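Local coordinates for tumour necrosis factor receptor (Ectromelia virus, PDB 3ON9), which probably blunts host immune defence by binding tumour necrosis factor and chemokines, the domain described here being its SECRET domain, a beta-sandwich, at residues C119-N131 against M139-N151. Residues are numbered along the deposited sequence; the frame is centred on the assembly and turned at random.
Sequences CLSNLDVYIVYAN and MDVVAYHTSYILN
V125, I127 and Y129 pair with Y144, V142 and D140 as the hydrogen-bonded positions of an antiparallel hairpin, strand 122-130 against the outermost strand 140-145, whose axes come within 4.7 Å. Their side chains form the tight face, pressed between the two sheets of the sandwich against strands 82-89 and 110-116. Branched V125, I127 and V142 suit this extended backbone and fill the interior: CD2 of Y144 lies 3.9 Å from CB of V125, and CG2 of V142 meets the Y129 ring at its edge. Two polar ends here find partners beyond the hairpin: the Y129 hydroxyl binds E111, and the D140 carboxylate binds H109 and the backbone N of L106 and M107.

The other face is the solvent side, with V141 exposed and V128, Y126 and H145 partly so, although D124 is buried on it. M139, bent at its thioether, lays CG 3.5 Å from CB of A130 and brings CE to V128. Farther along, D124 holds the chain as it leaves the strand. With CG beside its own backbone N (chi1 -58°), its carboxylate stands up from the sheet between H145 and the returning 149-150 segment: H145 ND1 gives a 2.7 Å bond to D124 OD1, within the imidazole plane but from above the carboxylate plane, while L150 N meets D124 OD2 on its syn side at 2.8 Å. I149 CG1 sits 3.6 Å above the centre of the H145 ring, whose edge faces the Y126 hydroxyl. Beyond, N122 ND2 donates an almost straight 2.9 Å bond (168°) to Y148 O, and waters bridge the strand end, one joining D124 OD2, Y126 OH and L150 O.

Aspartate thus ties the segment after the edge strand back across the hairpin, and its negative charge would be expected to favour a protonated H145.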
ATOM      1  N   CYS A 119       9.031   6.763  13.586  1.00 19.11           N
ATOM      2  CA  CYS A 119       9.219   5.477  14.245  1.00 19.86           C
ATOM      3  C   CYS A 119       9.861   4.431  13.332  1.00 19.62           C
ATOM      4  O   CYS A 119      10.353   3.405  13.809  1.00 20.11           O
ATOM      5  CB  CYS A 119       7.893   4.946  14.810  1.00 18.66           C
ATOM      6  SG  CYS A 119       6.614   4.540  13.578  1.00 21.21           S
ATOM      7  N   LEU A 120       9.866   4.687  12.026  1.00 15.60           N
ATOM      8  CA  LEU A 120      10.474   3.730  11.094  1.00 19.48           C
ATOM      9  C   LEU A 120      11.835   4.177  10.582  1.00 17.98           C
ATOM     10  O   LEU A 120      12.005   5.322  10.174  1.00 21.00           O
ATOM     11  CB  LEU A 120       9.562   3.462   9.895  1.00 17.85           C
ATOM     12  CG  LEU A 120       8.197   2.849  10.225  1.00 17.45           C
ATOM     13  CD1 LEU A 120       7.384   2.697   8.945  1.00 19.36           C
ATOM     14  CD2 LEU A 120       8.355   1.510  10.927  1.00 17.76           C
ATOM     15  N   SER A 121      12.798   3.257  10.594  1.00 17.62           N
ATOM     16  CA  SER A 121      14.097   3.504   9.973  1.00 16.57           C
ATOM     17  C   SER A 121      14.040   3.232   8.467  1.00 18.40           C
ATOM     18  O   SER A 121      14.792   3.829   7.704  1.00 19.14           O
ATOM     19  CB  SER A 121      15.182   2.653  10.639  1.00 19.69           C
ATOM     20  OG  SER A 121      15.006   1.284  10.374  1.00 24.86           O
ATOM     21  N   ASN A 122      13.144   2.342   8.042  1.00 16.19           N
ATOM     22  CA  ASN A 122      12.940   2.084   6.616  1.00 13.87           C
ATOM     23  C   ASN A 122      11.457   1.949   6.333  1.00 15.22           C
ATOM     24  O   ASN A 122      10.766   1.216   7.029  1.00 16.34           O
ATOM     25  CB  ASN A 122      13.610   0.774   6.160  1.00 15.50           C
ATOM     26  CG  ASN A 122      15.069   0.666   6.566  1.00 19.89           C
ATOM     27  OD1 ASN A 122      15.391   0.550   7.750  1.00 19.89           O
ATOM     28  ND2 ASN A 122      15.962   0.653   5.571  1.00 18.21           N
ATOM     29  N   LEU A 123      10.986   2.647   5.308  1.00 15.99           N
ATOM     30  CA  LEU A 123       9.594   2.556   4.884  1.00 16.24           C
ATOM     31  C   LEU A 123       9.585   2.545   3.371  1.00 14.75           C
ATOM     32  O   LEU A 123      10.075   3.483   2.739  1.00 15.20           O
ATOM     33  CB  LEU A 123       8.803   3.760   5.401  1.00 15.73           C
ATOM     34  CG  LEU A 123       7.382   3.965   4.856  1.00 15.19           C
ATOM     35  CD1 LEU A 123       6.512   2.710   5.086  1.00 14.51           C
ATOM     36  CD2 LEU A 123       6.727   5.198   5.473  1.00 18.16           C
ATOM     37  N   ASP A 124       9.036   1.483   2.787  1.00 13.86           N
ATOM     38  CA  ASP A 124       8.903   1.374   1.339  1.00 14.09           C
ATOM     39  C   ASP A 124       7.422   1.242   1.022  1.00 14.49           C
ATOM     40  O   ASP A 124       6.710   0.482   1.684  1.00 14.25           O
ATOM     41  CB  ASP A 124       9.614   0.120   0.812  1.00 14.77           C
ATOM     42  CG  ASP A 124      11.086   0.076   1.159  1.00 16.27           C
ATOM     43  OD1 ASP A 124      11.777   1.096   0.998  1.00 17.85           O
ATOM     44  OD2 ASP A 124      11.545  -0.999   1.582  1.00 16.07           O
ATOM     45  N   VAL A 125       6.968   1.962   0.003  1.00 14.42           N
ATOM     46  CA  VAL A 125       5.602   1.834  -0.473  1.00 15.54           C
ATOM     47  C   VAL A 125       5.614   1.599  -1.980  1.00 17.64           C
ATOM     48  O   VAL A 125       6.359   2.250  -2.714  1.00 15.65           O
ATOM     49  CB  VAL A 125       4.795   3.098  -0.153  1.00 14.47           C
ATOM     50  CG1 VAL A 125       3.415   3.030  -0.791  1.00 16.89           C
ATOM     51  CG2 VAL A 125       4.681   3.245   1.351  1.00 14.81           C
ATOM     52  N   TYR A 126       4.808   0.643  -2.431  1.00 14.83           N
ATOM     53  CA  TYR A 126       4.568   0.460  -3.855  1.00 15.86           C
ATOM     54  C   TYR A 126       3.078   0.495  -4.127  1.00 15.18           C
ATOM     55  O   TYR A 126       2.309  -0.220  -3.490  1.00 16.78           O
ATOM     56  CB  TYR A 126       5.141  -0.867  -4.351  1.00 15.91           C
ATOM     57  CG  TYR A 126       6.576  -1.117  -3.953  1.00 17.30           C
ATOM     58  CD1 TYR A 126       7.636  -0.680  -4.747  1.00 19.88           C
ATOM     59  CD2 TYR A 126       6.873  -1.791  -2.781  1.00 17.15           C
ATOM     60  CE1 TYR A 126       8.958  -0.916  -4.361  1.00 17.30           C
ATOM     61  CE2 TYR A 126       8.182  -2.028  -2.394  1.00 19.57           C
ATOM     62  CZ  TYR A 126       9.211  -1.596  -3.181  1.00 21.50           C
ATOM     63  OH  TYR A 126      10.506  -1.859  -2.765  1.00 22.03           O
ATOM     64  N   ILE A 127       2.682   1.334  -5.072  1.00 15.74           N
ATOM     65  CA  ILE A 127       1.301   1.344  -5.550  1.00 15.85           C
ATOM     66  C   ILE A 127       1.366   0.935  -7.013  1.00 16.30           C
ATOM     67  O   ILE A 127       1.984   1.618  -7.826  1.00 15.17           O
ATOM     68  CB  ILE A 127       0.679   2.730  -5.415  1.00 16.61           C
ATOM     69  CG1 ILE A 127       0.709   3.153  -3.943  1.00 19.08           C
ATOM     70  CG2 ILE A 127      -0.776   2.708  -5.938  1.00 15.64           C
ATOM     71  CD1 ILE A 127       0.349   4.596  -3.702  1.00 20.09           C
ATOM     72  N   VAL A 128       0.741  -0.191  -7.334  1.00 15.44           N
ATOM     73  CA  VAL A 128       0.942  -0.834  -8.628  1.00 16.29           C
ATOM     74  C   VAL A 128      -0.386  -1.032  -9.329  1.00 15.41           C
ATOM     75  O   VAL A 128      -1.279  -1.711  -8.810  1.00 16.09           O
ATOM     76  CB  VAL A 128       1.647  -2.185  -8.452  1.00 18.55           C
ATOM     77  CG1 VAL A 128       1.880  -2.848  -9.805  1.00 18.93           C
ATOM     78  CG2 VAL A 128       2.975  -1.983  -7.725  1.00 21.08           C
ATOM     79  N   TYR A 129      -0.519  -0.414 -10.493  1.00 15.15           N
ATOM     80  CA  TYR A 129      -1.713  -0.552 -11.301  1.00 15.22           C
ATOM     81  C   TYR A 129      -1.395  -1.445 -12.486  1.00 17.69           C
ATOM     82  O   TYR A 129      -0.417  -1.205 -13.217  1.00 18.30           O
ATOM     83  CB  TYR A 129      -2.144   0.811 -11.818  1.00 16.34           C
ATOM     84  CG  TYR A 129      -2.301   1.891 -10.777  1.00 16.99           C
ATOM     85  CD1 TYR A 129      -3.553   2.211 -10.275  1.00 15.44           C
ATOM     86  CD2 TYR A 129      -1.196   2.611 -10.305  1.00 15.37           C
ATOM     87  CE1 TYR A 129      -3.709   3.208  -9.344  1.00 15.49           C
ATOM     88  CE2 TYR A 129      -1.350   3.620  -9.367  1.00 16.24           C
ATOM     89  CZ  TYR A 129      -2.616   3.914  -8.895  1.00 18.21           C
ATOM     90  OH  TYR A 129      -2.800   4.919  -7.979  1.00 18.26           O
ATOM     91  N   ALA A 130      -2.209  -2.475 -12.685  1.00 16.22           N
ATOM     92  CA  ALA A 130      -2.001  -3.397 -13.790  1.00 16.87           C
ATOM     93  C   ALA A 130      -3.277  -3.713 -14.548  1.00 17.08           C
ATOM     94  O   ALA A 130      -4.325  -3.934 -13.948  1.00 17.26           O
ATOM     95  CB  ALA A 130      -1.370  -4.697 -13.286  1.00 19.81           C
ATOM     96  N   ASN A 131      -3.175  -3.730 -15.875  1.00 17.56           N
ATOM     97  CA  ASN A 131      -4.181  -4.353 -16.715  1.00 19.14           C
ATOM     98  C   ASN A 131      -3.740  -5.788 -16.918  1.00 20.04           C
ATOM     99  O   ASN A 131      -2.756  -6.031 -17.611  1.00 19.06           O
ATOM    100  CB  ASN A 131      -4.244  -3.638 -18.066  1.00 20.14           C
ATOM    101  CG  ASN A 131      -5.297  -4.225 -18.982  1.00 22.96           C
ATOM    102  OD1 ASN A 131      -5.912  -5.241 -18.665  1.00 21.02           O
ATOM    103  ND2 ASN A 131      -5.511  -3.581 -20.128  1.00 27.68           N
ATOM    104  N   MET A 139       2.805  -2.614 -16.514  1.00 19.86           N
ATOM    105  CA  MET A 139       2.229  -2.145 -15.250  1.00 17.64           C
ATOM    106  C   MET A 139       2.826  -0.780 -14.877  1.00 18.11           C
ATOM    107  O   MET A 139       3.957  -0.480 -15.246  1.00 20.67           O
ATOM    108  CB  MET A 139       2.514  -3.139 -14.118  1.00 19.24           C
ATOM    109  CG  MET A 139       2.007  -4.551 -14.340  1.00 20.56           C
ATOM    110  SD  MET A 139       2.091  -5.548 -12.838  1.00 23.66           S
ATOM    111  CE  MET A 139       3.727  -5.138 -12.235  1.00 17.61           C
ATOM    112  N   ASP A 140       2.071   0.038 -14.141  1.00 16.26           N
ATOM    113  CA  ASP A 140       2.618   1.263 -13.549  1.00 15.56           C
ATOM    114  C   ASP A 140       3.005   0.935 -12.109  1.00 16.19           C
ATOM    115  O   ASP A 140       2.174   0.459 -11.326  1.00 18.06           O
ATOM    116  CB  ASP A 140       1.577   2.391 -13.533  1.00 16.55           C
ATOM    117  CG  ASP A 140       1.410   3.065 -14.867  1.00 16.15           C
ATOM    118  OD1 ASP A 140       2.317   2.969 -15.725  1.00 18.68           O
ATOM    119  OD2 ASP A 140       0.357   3.713 -15.061  1.00 17.35           O
ATOM    120  N   VAL A 141       4.268   1.164 -11.773  1.00 15.96           N
ATOM    121  CA  VAL A 141       4.779   0.924 -10.434  1.00 15.28           C
ATOM    122  C   VAL A 141       5.188   2.246  -9.812  1.00 17.47           C
ATOM    123  O   VAL A 141       6.184   2.855 -10.232  1.00 19.16           O
ATOM    124  CB  VAL A 141       5.992  -0.023 -10.445  1.00 17.23           C
ATOM    125  CG1 VAL A 141       6.556  -0.178  -9.033  1.00 19.07           C
ATOM    126  CG2 VAL A 141       5.609  -1.373 -11.022  1.00 20.09           C
ATOM    127  N   VAL A 142       4.425   2.703  -8.822  1.00 15.29           N
ATOM    128  CA  VAL A 142       4.753   3.946  -8.131  1.00 15.11           C
ATOM    129  C   VAL A 142       5.486   3.587  -6.840  1.00 14.58           C
ATOM    130  O   VAL A 142       4.896   2.984  -5.935  1.00 16.46           O
ATOM    131  CB  VAL A 142       3.498   4.779  -7.806  1.00 16.44           C
ATOM    132  CG1 VAL A 142       3.905   6.161  -7.325  1.00 18.63           C
ATOM    133  CG2 VAL A 142       2.582   4.891  -9.031  1.00 17.28           C
ATOM    134  N   ALA A 143       6.772   3.920  -6.762  1.00 14.97           N
ATOM    135  CA  ALA A 143       7.612   3.462  -5.649  1.00 16.29           C
ATOM    136  C   ALA A 143       8.093   4.597  -4.758  1.00 15.76           C
ATOM    137  O   ALA A 143       8.440   5.673  -5.244  1.00 15.36           O
ATOM    138  CB  ALA A 143       8.806   2.639  -6.167  1.00 17.53           C
ATOM    139  N   TYR A 144       8.074   4.359  -3.445  1.00 14.96           N
ATOM    140  CA  TYR A 144       8.541   5.335  -2.468  1.00 17.32           C
ATOM    141  C   TYR A 144       9.480   4.644  -1.488  1.00 16.92           C
ATOM    142  O   TYR A 144       9.231   3.506  -1.083  1.00 15.76           O
ATOM    143  CB  TYR A 144       7.376   5.906  -1.657  1.00 15.43           C
ATOM    144  CG  TYR A 144       6.211   6.464  -2.450  1.00 15.01           C
ATOM    145  CD1 TYR A 144       6.004   7.828  -2.529  1.00 15.28           C
ATOM    146  CD2 TYR A 144       5.302   5.620  -3.080  1.00 14.57           C
ATOM    147  CE1 TYR A 144       4.934   8.350  -3.242  1.00 17.67           C
ATOM    148  CE2 TYR A 144       4.225   6.129  -3.788  1.00 16.52           C
ATOM    149  CZ  TYR A 144       4.048   7.497  -3.857  1.00 17.35           C
ATOM    150  OH  TYR A 144       2.988   8.028  -4.554  1.00 20.24           O
ATOM    151  N   HIS A 145      10.550   5.333  -1.097  1.00 16.15           N
ATOM    152  CA  HIS A 145      11.491   4.789  -0.121  1.00 14.62           C
ATOM    153  C   HIS A 145      12.035   5.888   0.787  1.00 17.55           C
ATOM    154  O   HIS A 145      12.536   6.898   0.288  1.00 19.30           O
ATOM    155  CB  HIS A 145      12.687   4.134  -0.837  1.00 14.85           C
ATOM    156  CG  HIS A 145      12.300   3.148  -1.894  1.00 15.30           C
ATOM    157  ND1 HIS A 145      11.725   1.929  -1.599  1.00 14.74           N
ATOM    158  CD2 HIS A 145      12.412   3.196  -3.243  1.00 17.02           C
ATOM    159  CE1 HIS A 145      11.490   1.275  -2.721  1.00 14.34           C
ATOM    160  NE2 HIS A 145      11.902   2.021  -3.737  1.00 16.82           N
ATOM    161  N   THR A 146      11.954   5.699   2.103  1.00 16.76           N
ATOM    162  CA  THR A 146      12.545   6.673   3.031  1.00 16.00           C
ATOM    163  C   THR A 146      14.030   6.449   3.276  1.00 18.62           C
ATOM    164  O   THR A 146      14.740   7.371   3.683  1.00 18.56           O
ATOM    165  CB  THR A 146      11.834   6.687   4.395  1.00 15.93           C
ATOM    166  OG1 THR A 146      12.001   5.419   5.051  1.00 16.26           O
ATOM    167  CG2 THR A 146      10.345   6.978   4.213  1.00 18.93           C
ATOM    168  N   SER A 147      14.489   5.227   3.040  1.00 16.44           N
ATOM    169  CA  SER A 147      15.874   4.862   3.297  1.00 16.48           C
ATOM    170  C   SER A 147      16.250   3.700   2.390  1.00 17.32           C
ATOM    171  O   SER A 147      15.747   3.601   1.267  1.00 16.44           O
ATOM    172  CB  SER A 147      16.055   4.493   4.770  1.00 16.60           C
ATOM    173  OG  SER A 147      17.429   4.336   5.112  1.00 18.46           O
ATOM    174  N   TYR A 148      17.138   2.835   2.866  1.00 16.01           N
ATOM    175  CA  TYR A 148      17.516   1.655   2.100  1.00 16.15           C
ATOM    176  C   TYR A 148      16.289   0.805   1.840  1.00 17.89           C
ATOM    177  O   TYR A 148      15.397   0.701   2.699  1.00 18.48           O
ATOM    178  CB  TYR A 148      18.594   0.841   2.823  1.00 17.44           C
ATOM    179  CG  TYR A 148      19.866   1.614   3.058  1.00 18.34           C
ATOM    180  CD1 TYR A 148      20.713   1.915   2.003  1.00 20.80           C
ATOM    181  CD2 TYR A 148      20.211   2.042   4.330  1.00 20.33           C
ATOM    182  CE1 TYR A 148      21.887   2.628   2.205  1.00 20.18           C
ATOM    183  CE2 TYR A 148      21.381   2.746   4.548  1.00 24.48           C
ATOM    184  CZ  TYR A 148      22.210   3.039   3.484  1.00 22.11           C
ATOM    185  OH  TYR A 148      23.377   3.742   3.707  1.00 27.10           O
ATOM    186  N   ILE A 149      16.242   0.208   0.655  1.00 16.52           N
ATOM    187  CA  ILE A 149      15.098  -0.594   0.234  1.00 16.62           C
ATOM    188  C   ILE A 149      15.116  -1.975   0.874  1.00 17.87           C
ATOM    189  O   ILE A 149      16.088  -2.719   0.740  1.00 18.33           O
ATOM    190  CB  ILE A 149      15.083  -0.738  -1.297  1.00 14.19           C
ATOM    191  CG1 ILE A 149      15.075   0.648  -1.950  1.00 18.42           C
ATOM    192  CG2 ILE A 149      13.881  -1.567  -1.738  1.00 15.42           C
ATOM    193  CD1 ILE A 149      15.175   0.612  -3.452  1.00 17.85           C
ATOM    194  N   LEU A 150      14.036  -2.302   1.579  1.00 17.64           N
ATOM    195  CA  LEU A 150      13.920  -3.566   2.304  1.00 16.52           C
ATOM    196  C   LEU A 150      13.694  -4.751   1.374  1.00 14.95           C
ATOM    197  O   LEU A 150      12.925  -4.664   0.414  1.00 17.84           O
ATOM    198  CB  LEU A 150      12.758  -3.479   3.296  1.00 15.60           C
ATOM    199  CG  LEU A 150      12.914  -2.422   4.382  1.00 16.78           C
ATOM    200  CD1 LEU A 150      11.567  -2.182   5.097  1.00 14.35           C
ATOM    201  CD2 LEU A 150      14.036  -2.804   5.358  1.00 16.22           C
ATOM    202  N   ASN A 151      14.367  -5.860   1.675  1.00 15.68           N
ATOM    203  CA  ASN A 151      14.077  -7.116   0.998  1.00 15.82           C
ATOM    204  C   ASN A 151      13.099  -7.919   1.844  1.00 17.21           C
ATOM    205  O   ASN A 151      13.435  -8.350   2.954  1.00 17.94           O
ATOM    206  CB  ASN A 151      15.369  -7.914   0.780  1.00 19.32           C
ATOM    207  CG  ASN A 151      15.147  -9.189  -0.000  1.00 18.09           C
ATOM    208  OD1 ASN A 151      14.039  -9.468  -0.462  1.00 17.61           O
ATOM    209  ND2 ASN A 151      16.214  -9.977  -0.154  1.00 18.39           N
TER
HETATM  210  O   HOH W   1      12.014   6.232   7.557  1.00 24.67           O
HETATM  211  O   HOH W   2      17.955   3.132   7.566  1.00 30.18           O
HETATM  212  O   HOH W   3      13.217   2.453   2.961  1.00 17.39           O
HETATM  213  O   HOH W   4      10.749  -3.011   0.033  1.00 16.04           O